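Local coordinates for protein CocE/NonD family hydrolase (Staphylococcus aureus subsp. aureus COL, PDB 3III) that probably acts as a hydrolase of the CocE/NonD family, pairing an alpha/beta-hydrolase catalytic domain with a C-terminal beta domain, at residues 27-32 / 100-105; 260-265 / 288-293; 298-303 / 444-449; 427-432 / 494-499; 449-454 / 517-522. All blocks are in the same frame, centred on the assembly; numbering follows the deposited sequence.

Contact 1 of 5, residues 27-32 / 100-105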
# COMPACT_ATOMS: atom_id res chain seq x y z
N VAL A 27 4.35 9.39 -31.96
CA VAL A 27 3.68 10.59 -31.45
C VAL A 27 2.73 10.11 -30.32
O VAL A 27 1.84 9.29 -30.58
CB VAL A 27 2.91 11.32 -32.57
CG1 VAL A 27 2.12 12.51 -32.07
CG2 VAL A 27 3.86 11.76 -33.73
N VAL A 28 2.88 10.69 -29.14
CA VAL A 28 2.19 10.26 -27.91
C VAL A 28 1.06 11.24 -27.65
O VAL A 28 1.24 12.44 -27.81
CB VAL A 28 3.19 10.18 -26.67
CG1 VAL A 28 2.42 9.95 -25.29
CG2 VAL A 28 4.23 9.11 -26.89
N ASP A 29 -0.08 10.71 -27.22
CA ASP A 29 -1.22 11.53 -26.80
C ASP A 29 -0.99 11.96 -25.35
O ASP A 29 -1.53 11.40 -24.42
CB ASP A 29 -2.54 10.76 -26.94
CG ASP A 29 -2.47 9.33 -26.31
OD1 ASP A 29 -1.45 8.63 -26.30
OD2 ASP A 29 -3.46 8.92 -25.78
N SER A 30 -0.12 12.95 -25.15
CA SER A 30 0.19 13.39 -23.80
C SER A 30 -1.04 14.09 -23.18
O SER A 30 -1.70 14.87 -23.84
CB SER A 30 1.38 14.36 -23.78
OG SER A 30 1.51 14.93 -22.48
N VAL A 31 -1.31 13.78 -21.93
CA VAL A 31 -2.40 14.37 -21.13
C VAL A 31 -2.14 15.87 -20.85
O VAL A 31 -3.07 16.66 -20.75
CB VAL A 31 -2.50 13.50 -19.79
CG1 VAL A 31 -3.13 14.23 -18.63
CG2 VAL A 31 -3.24 12.23 -20.13
N GLN A 32 -0.86 16.22 -20.64
CA GLN A 32 -0.46 17.56 -20.25
C GLN A 32 -0.03 18.42 -21.44
O GLN A 32 -0.23 19.61 -21.46
CB GLN A 32 0.72 17.46 -19.26
CG GLN A 32 0.37 16.61 -18.04
CD GLN A 32 0.59 15.10 -18.17
OE1 GLN A 32 1.24 14.60 -19.13
NE2 GLN A 32 0.04 14.35 -17.18
N SER A 100 -1.64 8.92 -21.09
CA SER A 100 -1.51 8.59 -22.49
C SER A 100 -1.76 7.09 -22.73
O SER A 100 -1.71 6.25 -21.84
CB SER A 100 -0.14 8.92 -23.02
OG SER A 100 0.81 8.03 -22.49
N SER A 101 -1.94 6.76 -23.99
CA SER A 101 -2.15 5.36 -24.37
C SER A 101 -0.86 4.50 -24.26
O SER A 101 -0.87 3.27 -24.52
CB SER A 101 -2.79 5.34 -25.75
OG SER A 101 -1.94 5.97 -26.70
N PHE A 102 0.26 5.13 -23.89
CA PHE A 102 1.56 4.43 -23.80
C PHE A 102 1.97 4.23 -22.31
O PHE A 102 3.16 4.18 -21.97
CB PHE A 102 2.62 5.20 -24.57
CG PHE A 102 2.46 5.11 -26.09
CD1 PHE A 102 3.10 4.13 -26.80
CD2 PHE A 102 1.64 5.99 -26.76
CE1 PHE A 102 2.95 4.04 -28.17
CE2 PHE A 102 1.48 5.90 -28.13
CZ PHE A 102 2.12 4.93 -28.83
N THR A 103 0.98 4.14 -21.44
CA THR A 103 1.15 4.02 -20.01
C THR A 103 0.39 2.78 -19.47
O THR A 103 -0.79 2.85 -19.21
CB THR A 103 0.58 5.24 -19.27
OG1 THR A 103 1.04 6.45 -19.87
CG2 THR A 103 0.96 5.20 -17.80
N PRO A 104 1.10 1.64 -19.33
CA PRO A 104 0.54 0.53 -18.60
C PRO A 104 0.18 1.00 -17.21
O PRO A 104 0.84 1.85 -16.62
CB PRO A 104 1.68 -0.51 -18.57
CG PRO A 104 2.59 -0.11 -19.79
CD PRO A 104 2.49 1.40 -19.79
N GLU A 105 -0.87 0.41 -16.66
CA GLU A 105 -1.45 0.89 -15.41
C GLU A 105 -0.42 1.06 -14.32
O GLU A 105 0.35 0.17 -14.05
CB GLU A 105 -2.54 -0.08 -14.95
CG GLU A 105 -3.88 0.11 -15.75
CD GLU A 105 -4.03 -0.67 -17.10
OE1 GLU A 105 -3.04 -1.19 -17.70
OE2 GLU A 105 -5.22 -0.75 -17.53
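With chi1 at 48°, Asp29 holds CG between its own backbone N and carbonyl carbon, and Ser101 sets OG in the same way (chi1 60°), which brings the hydroxyl over the carboxylate, above OD1. OD1 of Asp29 is gripped twice by Ser101. The backbone N donates on the syn side at 3.0 Å to OD1 and is nearly straight, 164° at the hydrogen, while OG donates to OD1 at 2.7 Å from above the other face of the carboxylate. The same N-H of Ser101 gives Asp29 OD2 a more bent hydrogen bond of 3.2 Å. These bonds tie the edge strand 22-30 of the large mixed sheet to a type I beta turn, Ser100 to Thr103. Ser100 OG, bound to Asp109, accepts from Phe102 N in an ST turn. Next to the polar group, Val28 CG1 lies 3.6 Å from Ser100 CB and Val28 CG2 meets Phe102 CD2 at an oblique slant. Two donor groups of one serine, the N-H shared between both oxygens, would favour a charged carboxylate and restrict its rotation.

Contact 2 of 5, residues 260-265 / 288-293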
# COMPACT_ATOMS: atom_id res chain seq x y z
N THR A 260 18.83 5.26 -0.45
CA THR A 260 18.50 6.10 -1.63
C THR A 260 17.53 7.24 -1.25
O THR A 260 16.59 7.02 -0.52
CB THR A 260 17.85 5.20 -2.73
OG1 THR A 260 18.76 4.14 -3.09
CG2 THR A 260 17.45 5.98 -3.98
N PRO A 261 17.76 8.46 -1.76
CA PRO A 261 16.78 9.51 -1.57
C PRO A 261 15.37 9.06 -1.98
O PRO A 261 15.18 8.43 -3.04
CB PRO A 261 17.26 10.61 -2.51
CG PRO A 261 18.76 10.46 -2.55
CD PRO A 261 18.96 8.94 -2.47
N LEU A 262 14.42 9.40 -1.14
CA LEU A 262 13.13 8.71 -1.09
C LEU A 262 11.94 9.65 -0.94
O LEU A 262 11.92 10.50 -0.08
CB LEU A 262 13.17 7.75 0.15
CG LEU A 262 11.86 7.16 0.62
CD1 LEU A 262 11.31 6.24 -0.49
CD2 LEU A 262 12.05 6.30 1.89
N LEU A 263 10.98 9.51 -1.86
CA LEU A 263 9.66 10.11 -1.79
C LEU A 263 8.63 8.97 -1.74
O LEU A 263 8.40 8.28 -2.72
CB LEU A 263 9.45 11.05 -3.00
CG LEU A 263 8.04 11.63 -3.13
CD1 LEU A 263 7.60 12.50 -1.93
CD2 LEU A 263 7.85 12.46 -4.44
N THR A 264 8.02 8.76 -0.57
CA THR A 264 7.02 7.75 -0.36
C THR A 264 5.64 8.32 -0.44
O THR A 264 5.39 9.42 0.13
CB THR A 264 7.19 7.15 1.04
OG1 THR A 264 8.53 6.66 1.16
CG2 THR A 264 6.15 6.00 1.29
N CYS A 265 4.72 7.62 -1.10
CA CYS A 265 3.31 7.94 -0.87
C CYS A 265 2.69 6.77 -0.12
O CYS A 265 2.90 5.60 -0.50
CB CYS A 265 2.55 8.21 -2.17
SG CYS A 265 0.80 8.37 -1.88
N GLU A 288 19.09 9.32 4.30
CA GLU A 288 19.23 10.59 4.98
C GLU A 288 18.26 11.64 4.41
O GLU A 288 17.97 12.66 5.08
CB GLU A 288 20.69 11.07 4.85
CG GLU A 288 21.63 10.35 5.78
CD GLU A 288 23.13 10.63 5.51
OE1 GLU A 288 23.48 11.56 4.74
OE2 GLU A 288 23.96 9.90 6.08
N GLU A 289 17.75 11.41 3.20
CA GLU A 289 16.92 12.37 2.49
C GLU A 289 15.63 11.62 2.12
O GLU A 289 15.62 10.86 1.16
CB GLU A 289 17.66 12.85 1.24
CG GLU A 289 19.01 13.53 1.55
CD GLU A 289 19.77 14.02 0.30
OE1 GLU A 289 20.52 13.26 -0.35
OE2 GLU A 289 19.65 15.19 -0.01
N LYS A 290 14.58 11.77 2.92
CA LYS A 290 13.34 11.07 2.69
C LYS A 290 12.12 11.93 3.04
O LYS A 290 12.18 12.74 3.97
CB LYS A 290 13.34 9.75 3.43
CG LYS A 290 13.51 9.83 4.94
CD LYS A 290 13.24 8.43 5.58
CE LYS A 290 13.45 8.45 7.06
NZ LYS A 290 13.33 7.05 7.71
N TRP A 291 11.06 11.75 2.26
CA TRP A 291 9.81 12.49 2.41
C TRP A 291 8.65 11.55 2.30
O TRP A 291 8.70 10.57 1.55
CB TRP A 291 9.72 13.56 1.30
CG TRP A 291 10.71 14.67 1.51
CD1 TRP A 291 10.49 15.86 2.15
CD2 TRP A 291 12.09 14.68 1.12
NE1 TRP A 291 11.65 16.59 2.19
CE2 TRP A 291 12.64 15.88 1.58
CE3 TRP A 291 12.91 13.78 0.44
CZ2 TRP A 291 13.98 16.23 1.35
CZ3 TRP A 291 14.27 14.15 0.21
CH2 TRP A 291 14.77 15.34 0.67
N LEU A 292 7.56 11.91 2.95
CA LEU A 292 6.35 11.11 2.91
C LEU A 292 5.16 12.01 2.57
O LEU A 292 5.00 13.12 3.14
CB LEU A 292 6.14 10.45 4.29
CG LEU A 292 4.82 9.74 4.57
CD1 LEU A 292 4.71 8.54 3.66
CD2 LEU A 292 4.72 9.32 6.11
N TYR A 293 4.31 11.54 1.67
CA TYR A 293 3.06 12.24 1.36
C TYR A 293 1.91 11.26 1.62
O TYR A 293 1.93 10.15 1.07
CB TYR A 293 3.09 12.63 -0.10
CG TYR A 293 1.80 13.19 -0.65
CD1 TYR A 293 1.35 14.42 -0.26
CD2 TYR A 293 1.03 12.45 -1.54
CE1 TYR A 293 0.13 14.92 -0.73
CE2 TYR A 293 -0.16 12.96 -2.05
CZ TYR A 293 -0.60 14.17 -1.65
OH TYR A 293 -1.81 14.62 -2.11
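Leu263 and Trp291 cross at about a right angle, with Leu263 CD1 4.0 Å from Trp291 CB, on neighbouring parallel strands of a beta-alpha-beta unit in the alpha/beta-hydrolase sheet. The short strand segments run 17° apart, and helix 275-284 makes the connection. Leu263, Trp291, Cys265 and Tyr293 occupy one face, where Leu263, Trp291 and Tyr293 touch helix 306-319; Leu262, Lys290, Thr264 and Leu292 occupy the other, where helix 275-284 packs. On that second face Leu262 and Lys290 cross obliquely, CB to CB, and Thr264 CG2 rests 3.8 Å from Leu292 CD1. Lys290 then leads its amine away to the carbonyls of Phe282 and Ala285. Four backbone bonds fix the register, the straightest running from Thr264 N to Trp291 O (2.9 Å, 174°). The Trp291 indole turns an edge to the other strand, CE3 lying 3.5 Å from Leu262 O, while its NE1 bonds to Thr330 O. At the far end Cys265 SG sits obliquely beside the Tyr293 ring, 4.1 Å from CD2.

Contact 3 of 5, residues 298-303 / 444-449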
# COMPACT_ATOMS: atom_id res chain seq x y z
N LYS A 298 -8.18 8.39 -3.74
CA LYS A 298 -8.04 7.17 -4.51
C LYS A 298 -6.60 6.99 -5.06
O LYS A 298 -5.89 7.97 -5.31
CB LYS A 298 -9.11 7.17 -5.63
CG LYS A 298 -10.52 6.92 -5.17
CD LYS A 298 -11.57 7.39 -6.21
CE LYS A 298 -12.99 7.33 -5.72
NZ LYS A 298 -13.54 5.98 -5.29
N GLU A 299 -6.20 5.76 -5.27
CA GLU A 299 -4.79 5.36 -5.49
C GLU A 299 -4.15 5.86 -6.78
O GLU A 299 -3.26 6.73 -6.74
CB GLU A 299 -4.67 3.84 -5.35
CG GLU A 299 -3.32 3.17 -5.63
CD GLU A 299 -3.41 1.66 -5.54
OE1 GLU A 299 -4.46 1.17 -5.08
OE2 GLU A 299 -2.49 0.92 -5.94
N TRP A 300 -4.59 5.30 -7.90
CA TRP A 300 -4.04 5.69 -9.21
C TRP A 300 -4.49 7.11 -9.56
O TRP A 300 -3.74 7.87 -10.19
CB TRP A 300 -4.44 4.70 -10.32
CG TRP A 300 -3.86 3.33 -10.13
CD1 TRP A 300 -2.58 2.93 -10.43
CD2 TRP A 300 -4.51 2.19 -9.57
NE1 TRP A 300 -2.40 1.61 -10.09
CE2 TRP A 300 -3.56 1.14 -9.54
CE3 TRP A 300 -5.81 1.96 -9.08
CZ2 TRP A 300 -3.87 -0.13 -9.09
CZ3 TRP A 300 -6.12 0.72 -8.61
CH2 TRP A 300 -5.15 -0.33 -8.59
N GLU A 301 -5.70 7.50 -9.17
CA GLU A 301 -6.14 8.88 -9.37
C GLU A 301 -5.15 9.92 -8.77
O GLU A 301 -4.75 10.89 -9.43
CB GLU A 301 -7.55 9.06 -8.84
CG GLU A 301 -8.03 10.56 -8.82
CD GLU A 301 -9.36 10.66 -8.13
OE1 GLU A 301 -10.39 10.18 -8.73
OE2 GLU A 301 -9.39 11.21 -7.01
N SER A 302 -4.69 9.68 -7.55
CA SER A 302 -3.82 10.60 -6.91
C SER A 302 -2.40 10.58 -7.55
O SER A 302 -1.77 11.64 -7.65
CB SER A 302 -3.72 10.36 -5.41
OG SER A 302 -4.97 10.45 -4.72
N TYR A 303 -1.92 9.41 -7.98
CA TYR A 303 -0.62 9.28 -8.61
C TYR A 303 -0.51 10.15 -9.86
O TYR A 303 0.48 10.88 -10.05
CB TYR A 303 -0.36 7.82 -8.97
CG TYR A 303 0.93 7.61 -9.68
CD1 TYR A 303 2.12 7.77 -9.00
CD2 TYR A 303 0.97 7.16 -11.00
CE1 TYR A 303 3.32 7.55 -9.63
CE2 TYR A 303 2.17 6.96 -11.66
CZ TYR A 303 3.36 7.16 -10.94
OH TYR A 303 4.57 6.91 -11.52
N PHE A 444 -10.33 0.22 1.25
CA PHE A 444 -9.85 -0.80 0.27
C PHE A 444 -11.02 -1.70 -0.23
O PHE A 444 -11.87 -2.11 0.56
CB PHE A 444 -8.77 -1.63 0.89
CG PHE A 444 -8.09 -2.56 -0.07
CD1 PHE A 444 -8.28 -3.91 0.05
CD2 PHE A 444 -7.29 -2.08 -1.08
CE1 PHE A 444 -7.62 -4.80 -0.81
CE2 PHE A 444 -6.66 -2.92 -1.95
CZ PHE A 444 -6.87 -4.29 -1.82
N ASN A 445 -11.07 -2.07 -1.49
CA ASN A 445 -10.22 -1.62 -2.57
C ASN A 445 -11.09 -0.69 -3.43
O ASN A 445 -12.01 -1.13 -4.17
CB ASN A 445 -9.69 -2.88 -3.33
CG ASN A 445 -8.73 -2.55 -4.44
OD1 ASN A 445 -8.54 -1.36 -4.74
ND2 ASN A 445 -8.16 -3.58 -5.12
N HIS A 446 -10.80 0.62 -3.34
CA HIS A 446 -11.62 1.68 -3.96
C HIS A 446 -13.11 1.56 -3.61
O HIS A 446 -13.96 1.68 -4.46
CB HIS A 446 -11.43 1.73 -5.49
CG HIS A 446 -10.07 2.18 -5.89
ND1 HIS A 446 -8.96 1.38 -5.74
CD2 HIS A 446 -9.63 3.36 -6.39
CE1 HIS A 446 -7.89 2.07 -6.11
NE2 HIS A 446 -8.27 3.27 -6.52
N ILE A 447 -13.39 1.25 -2.35
CA ILE A 447 -14.77 1.32 -1.86
C ILE A 447 -15.01 2.71 -1.27
O ILE A 447 -14.07 3.39 -0.91
CB ILE A 447 -15.13 0.21 -0.83
CG1 ILE A 447 -14.35 0.36 0.51
CG2 ILE A 447 -14.91 -1.18 -1.49
CD1 ILE A 447 -14.84 -0.72 1.62
N GLU A 448 -16.25 3.16 -1.33
CA GLU A 448 -16.60 4.50 -0.81
C GLU A 448 -17.41 4.45 0.47
O GLU A 448 -17.66 5.51 1.08
CB GLU A 448 -17.33 5.30 -1.89
CG GLU A 448 -16.44 5.46 -3.14
CD GLU A 448 -16.96 6.40 -4.18
OE1 GLU A 448 -18.12 6.89 -4.09
OE2 GLU A 448 -16.19 6.66 -5.15
N ASN A 449 -17.81 3.25 0.89
CA ASN A 449 -18.52 3.07 2.20
C ASN A 449 -17.63 2.50 3.28
O ASN A 449 -18.08 1.74 4.14
CB ASN A 449 -19.75 2.14 2.01
CG ASN A 449 -19.37 0.70 1.62
OD1 ASN A 449 -18.31 0.48 1.04
ND2 ASN A 449 -20.19 -0.27 2.03
O HOH W 1 -12.57 5.05 -2.76
O HOH W 2 -5.58 -1.13 -4.81
O HOH W 3 -7.56 5.26 -8.45
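Lys298 NZ is gripped by three acceptors: Glu448 OE2 in a 2.7 Å salt bridge, a water at 2.9 Å, and the carbonyl of Thr93. The lysine occupies the N-cap position of helix 299-304, and Glu448 follows a G1 beta bulge in which His446 and Ile447 both face Asp443, the contact thus joining the hydrolase domain to the C-terminal domain. A bend at the last torsion (chi4 -60°) turns NZ toward the glutamate, which accepts through its anti lone pair. The same water donates a hydrogen bond to Ile447 O, a second, water-mediated link from the lysine to segment 444-449.

Beside this charge pair the imidazole of His446 settles among three consecutive residues. Lys298 CG lies 3.9 Å from His446 CD2; the side chains of Glu299 and His446 cross at about a right angle, though the carboxylate lies roughly parallel to the ring. Trp300 runs nearly parallel to it, planes 11° apart, but slid so far that the rings barely overlap; the closest approach is 3.3 Å between Trp300 CZ3 and His446 CE1. Trp300 also touches the bound palmitic acid. The ring's rotation is fixed from its rim: ND1 donates to Asn445 OD1 at 2.9 Å, 168° at the hydrogen and in the imidazole plane. On the opposite nitrogen, NE2 of His446 meets a water at 2.9 Å, and that water accepts from Glu301 N.

Contact 4 of 5, residues 427-432 / 494-499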
# COMPACT_ATOMS: atom_id res chain seq x y z
N ALA A 427 -11.38 -6.01 13.93
CA ALA A 427 -11.56 -4.70 14.57
C ALA A 427 -11.77 -3.62 13.56
O ALA A 427 -11.23 -3.64 12.43
CB ALA A 427 -10.40 -4.38 15.43
N GLY A 428 -12.56 -2.63 13.97
CA GLY A 428 -12.74 -1.46 13.21
C GLY A 428 -12.96 -0.20 14.02
O GLY A 428 -13.47 -0.24 15.15
N ILE A 429 -12.49 0.92 13.45
CA ILE A 429 -12.77 2.25 13.99
C ILE A 429 -13.69 2.95 13.01
O ILE A 429 -13.39 2.99 11.79
CB ILE A 429 -11.50 3.08 14.12
CG1 ILE A 429 -10.46 2.31 14.93
CG2 ILE A 429 -11.81 4.53 14.78
CD1 ILE A 429 -10.93 1.93 16.38
N LYS A 430 -14.79 3.50 13.53
CA LYS A 430 -15.78 4.26 12.72
C LYS A 430 -15.92 5.67 13.33
O LYS A 430 -15.64 5.87 14.53
CB LYS A 430 -17.15 3.57 12.74
CG LYS A 430 -17.18 2.21 12.14
CD LYS A 430 -18.53 1.54 12.15
CE LYS A 430 -18.46 0.26 11.32
NZ LYS A 430 -18.23 0.50 9.85
N LYS A 431 -16.35 6.61 12.51
CA LYS A 431 -16.72 7.94 12.94
C LYS A 431 -18.18 8.09 12.68
O LYS A 431 -18.65 7.68 11.59
CB LYS A 431 -16.00 9.02 12.14
CG LYS A 431 -16.39 10.44 12.69
CD LYS A 431 -15.49 11.55 12.23
CE LYS A 431 -16.03 12.37 11.11
NZ LYS A 431 -15.42 13.71 10.94
N LEU A 432 -18.91 8.63 13.68
CA LEU A 432 -20.31 8.87 13.57
C LEU A 432 -20.52 10.38 13.70
O LEU A 432 -19.87 11.03 14.55
CB LEU A 432 -21.11 8.15 14.66
CG LEU A 432 -20.83 6.69 15.01
CD1 LEU A 432 -21.88 6.21 16.03
CD2 LEU A 432 -20.89 5.86 13.74
N ILE A 494 -4.44 -5.50 19.08
CA ILE A 494 -4.78 -5.50 17.67
C ILE A 494 -4.27 -4.23 17.02
O ILE A 494 -4.56 -3.11 17.49
CB ILE A 494 -6.29 -5.63 17.46
CG1 ILE A 494 -6.79 -6.93 18.12
CG2 ILE A 494 -6.66 -5.70 15.98
CD1 ILE A 494 -8.33 -7.14 17.97
N GLU A 495 -3.48 -4.42 15.97
CA GLU A 495 -2.94 -3.29 15.12
C GLU A 495 -4.05 -2.67 14.23
O GLU A 495 -4.38 -3.20 13.17
CB GLU A 495 -1.77 -3.82 14.25
CG GLU A 495 -1.07 -2.78 13.34
CD GLU A 495 0.01 -3.41 12.47
OE1 GLU A 495 0.03 -4.65 12.34
OE2 GLU A 495 0.89 -2.68 11.92
N LEU A 496 -4.60 -1.55 14.66
CA LEU A 496 -5.37 -0.69 13.73
C LEU A 496 -4.35 0.04 12.82
O LEU A 496 -3.41 0.63 13.30
CB LEU A 496 -6.30 0.29 14.46
CG LEU A 496 -7.52 -0.24 15.18
CD1 LEU A 496 -8.38 -1.09 14.28
CD2 LEU A 496 -7.08 -0.98 16.43
N LEU A 497 -4.53 -0.08 11.51
CA LEU A 497 -3.59 0.42 10.55
C LEU A 497 -3.68 1.94 10.54
O LEU A 497 -4.71 2.52 10.96
CB LEU A 497 -3.90 -0.18 9.20
CG LEU A 497 -3.57 -1.69 9.15
CD1 LEU A 497 -3.99 -2.17 7.75
CD2 LEU A 497 -2.09 -2.02 9.43
N PRO A 498 -2.58 2.60 10.09
CA PRO A 498 -2.48 4.07 10.20
C PRO A 498 -3.61 4.80 9.46
O PRO A 498 -3.95 4.43 8.33
CB PRO A 498 -1.15 4.38 9.53
CG PRO A 498 -0.33 3.09 9.71
CD PRO A 498 -1.32 2.00 9.61
N SER A 499 -4.18 5.79 10.15
CA SER A 499 -5.30 6.58 9.66
C SER A 499 -5.17 8.04 10.16
O SER A 499 -4.52 8.29 11.12
CB SER A 499 -6.61 5.95 10.13
OG SER A 499 -6.79 6.09 11.50
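Two beta sheets pack face to face where Ala427 and Ile429, on strand 424-432 of the five-stranded sheet, meet Ile494 and Leu496, on strand 490-503 of the eight-stranded sheet. The separation is the evidence for sheet stacking: the axes of the two short segments come within 8.1 Å and differ in direction by 44°, and no hydrogen bond passes between the segments. Leu496 projects toward strand 424-432 and does most of the touching. Its chi1 of -70° sets CG beside the backbone N, and a chi2 of -53° brings CD1 between Ala427 and Ile429. There CD1 of Leu496 lies 4.0 Å from Ala427 CB and equally far from Ile429 CG1. Ile429 crosses Leu496 at about a right angle, presenting the flank of CG1 to Leu496 CG at 3.9 Å.

The arrangement is that of a beta sandwich, consistent with the jelly-roll type of the non-catalytic C-terminal domain in X-Pro dipeptidyl-peptidase relatives. The same core also takes in Leu411 and Leu413 of strand 408-417, against Leu496 and Ile494 respectively, and Leu509 and Val511 of strand 508-514, against Ile429. Ile494 brings CG2, its branch anti to the backbone N, to 4.0 Å from Ala427 CB. Between Ala427 and Ile429, Gly428 hydrogen-bonds through its backbone to Val512 on strand 508-514 of its own sheet.

Contact 5 of 5, residues 449-454 / 517-522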
# COMPACT_ATOMS: atom_id res chain seq x y z
N ASN A 449 -17.81 3.25 0.89
CA ASN A 449 -18.52 3.07 2.20
C ASN A 449 -17.63 2.50 3.28
O ASN A 449 -18.08 1.74 4.14
CB ASN A 449 -19.75 2.14 2.01
CG ASN A 449 -19.37 0.70 1.62
OD1 ASN A 449 -18.31 0.48 1.04
ND2 ASN A 449 -20.19 -0.27 2.03
N GLY A 450 -16.36 2.90 3.27
CA GLY A 450 -15.42 2.45 4.23
C GLY A 450 -15.45 3.21 5.55
O GLY A 450 -16.30 4.06 5.81
N GLN A 451 -14.48 2.88 6.39
CA GLN A 451 -14.48 3.36 7.76
C GLN A 451 -13.17 4.08 8.04
O GLN A 451 -12.44 4.44 7.13
CB GLN A 451 -14.80 2.21 8.73
CG GLN A 451 -13.72 1.12 8.87
CD GLN A 451 -14.22 -0.18 9.66
OE1 GLN A 451 -15.34 -0.22 10.13
NE2 GLN A 451 -13.36 -1.18 9.80
N VAL A 452 -12.90 4.39 9.28
CA VAL A 452 -11.71 5.18 9.64
C VAL A 452 -10.45 4.34 9.62
O VAL A 452 -9.44 4.70 9.00
CB VAL A 452 -11.86 5.78 11.03
CG1 VAL A 452 -10.52 6.38 11.62
CG2 VAL A 452 -12.96 6.84 11.06
N ALA A 453 -10.49 3.24 10.33
CA ALA A 453 -9.35 2.31 10.43
C ALA A 453 -9.84 0.87 10.63
O ALA A 453 -10.89 0.62 11.20
CB ALA A 453 -8.43 2.73 11.59
N THR A 454 -9.02 -0.06 10.15
CA THR A 454 -9.30 -1.46 10.23
C THR A 454 -8.08 -2.20 10.80
O THR A 454 -6.86 -1.85 10.54
CB THR A 454 -9.71 -1.93 8.81
OG1 THR A 454 -10.79 -1.08 8.35
CG2 THR A 454 -10.18 -3.42 8.75
N GLU A 517 -15.84 -9.76 8.67
CA GLU A 517 -15.57 -8.44 8.11
C GLU A 517 -16.56 -7.40 8.59
O GLU A 517 -17.76 -7.62 8.61
CB GLU A 517 -15.57 -8.47 6.57
CG GLU A 517 -14.37 -7.74 5.97
CD GLU A 517 -13.09 -8.44 6.25
OE1 GLU A 517 -12.31 -7.94 7.10
OE2 GLU A 517 -12.83 -9.45 5.57
N ILE A 518 -16.04 -6.24 8.97
CA ILE A 518 -16.88 -5.19 9.49
C ILE A 518 -17.64 -4.42 8.40
O ILE A 518 -18.85 -4.28 8.47
CB ILE A 518 -16.07 -4.31 10.44
CG1 ILE A 518 -15.67 -5.16 11.68
CG2 ILE A 518 -16.91 -3.08 10.88
CD1 ILE A 518 -14.51 -4.56 12.38
N VAL A 519 -16.91 -3.93 7.40
CA VAL A 519 -17.52 -3.34 6.24
C VAL A 519 -17.68 -4.47 5.24
O VAL A 519 -16.74 -5.25 4.98
CB VAL A 519 -16.65 -2.19 5.67
CG1 VAL A 519 -17.28 -1.66 4.35
CG2 VAL A 519 -16.48 -1.04 6.71
N ILE A 520 -18.88 -4.66 4.74
CA ILE A 520 -19.05 -5.78 3.86
C ILE A 520 -19.05 -5.34 2.40
O ILE A 520 -19.20 -4.16 2.09
CB ILE A 520 -20.29 -6.60 4.21
CG1 ILE A 520 -21.56 -5.83 3.92
CG2 ILE A 520 -20.23 -7.02 5.72
CD1 ILE A 520 -22.77 -6.66 4.30
N GLY A 521 -18.79 -6.30 1.52
CA GLY A 521 -18.88 -6.08 0.08
C GLY A 521 -17.64 -5.47 -0.52
O GLY A 521 -16.64 -5.19 0.17
N ASN A 522 -17.68 -5.30 -1.81
CA ASN A 522 -16.62 -4.61 -2.49
C ASN A 522 -17.25 -3.75 -3.61
O ASN A 522 -18.49 -3.66 -3.73
CB ASN A 522 -15.61 -5.66 -3.00
CG ASN A 522 -16.15 -6.54 -4.12
OD1 ASN A 522 -17.13 -6.20 -4.80
ND2 ASN A 522 -15.48 -7.67 -4.34
O HOH W 4 -18.13 -1.88 -0.19
O HOH W 5 -18.79 -0.88 -1.86
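Val519 spreads its two methyl groups over Asn449, Gly450 and Gln451, CG1 against the backbone of Asn449 and CG2 against the amide of Gln451. The contact packs the loop after strand 508-514 onto the approach to a classic beta bulge, in which Val452 and Ala453 both face Ile429, within the five-stranded sheet of the C-terminal domain. Val519 CG1, anti to its own N (chi1 175°), lies 3.5 Å from Asn449 O. The side chains of Val519 and Gln451 slide past each other in opposite directions, which leaves Val519 CG2 3.7 Å from Gln451 OE1. Ile518 instead crosses the glutamine at about a right angle, with CG2 at 3.3 Å from the same OE1. No direct hydrogen bond joins the two segments; waters on Asn449 OD1 make only weak bonds to the carbonyls of Ile520 and Asn522. Arg530 hydrogen-bonds the carbonyls of Val519 and Gly521. Gln451 OE1, walled by these methyls, accepts from Lys430 NZ. Both ends of the buried glutamine amide are therefore engaged, and its flip is settled: Gln451 NE2 donates to Thr454 OG1 at 3.0 Å, 170° at the hydrogen and 7° out of the amide plane.

In the fold
From the N terminus, contact 1 comes first, closing a loop of 67 residues between edge strand 22-30 and a later turn. Contact 2 follows in series, a 22-residue crossover in the same mixed sheet, and strand 290-295 then leads to the helix of contact 3. Contact 3 spans 140 residues and joins the hydrolase domain to the C-terminal domain. Contact 4 crosses it, closing a loop of 61 residues, and links the two sheets of the C-terminal domain. Contact 5, with a loop of 62, opens at Asn449, where contact 3 closes, and crosses contact 4; probable backbone hydrogen bonds from Ile429 to Val452 and Ala453 join contacts 4 and 5, their centres about 10 Å apart.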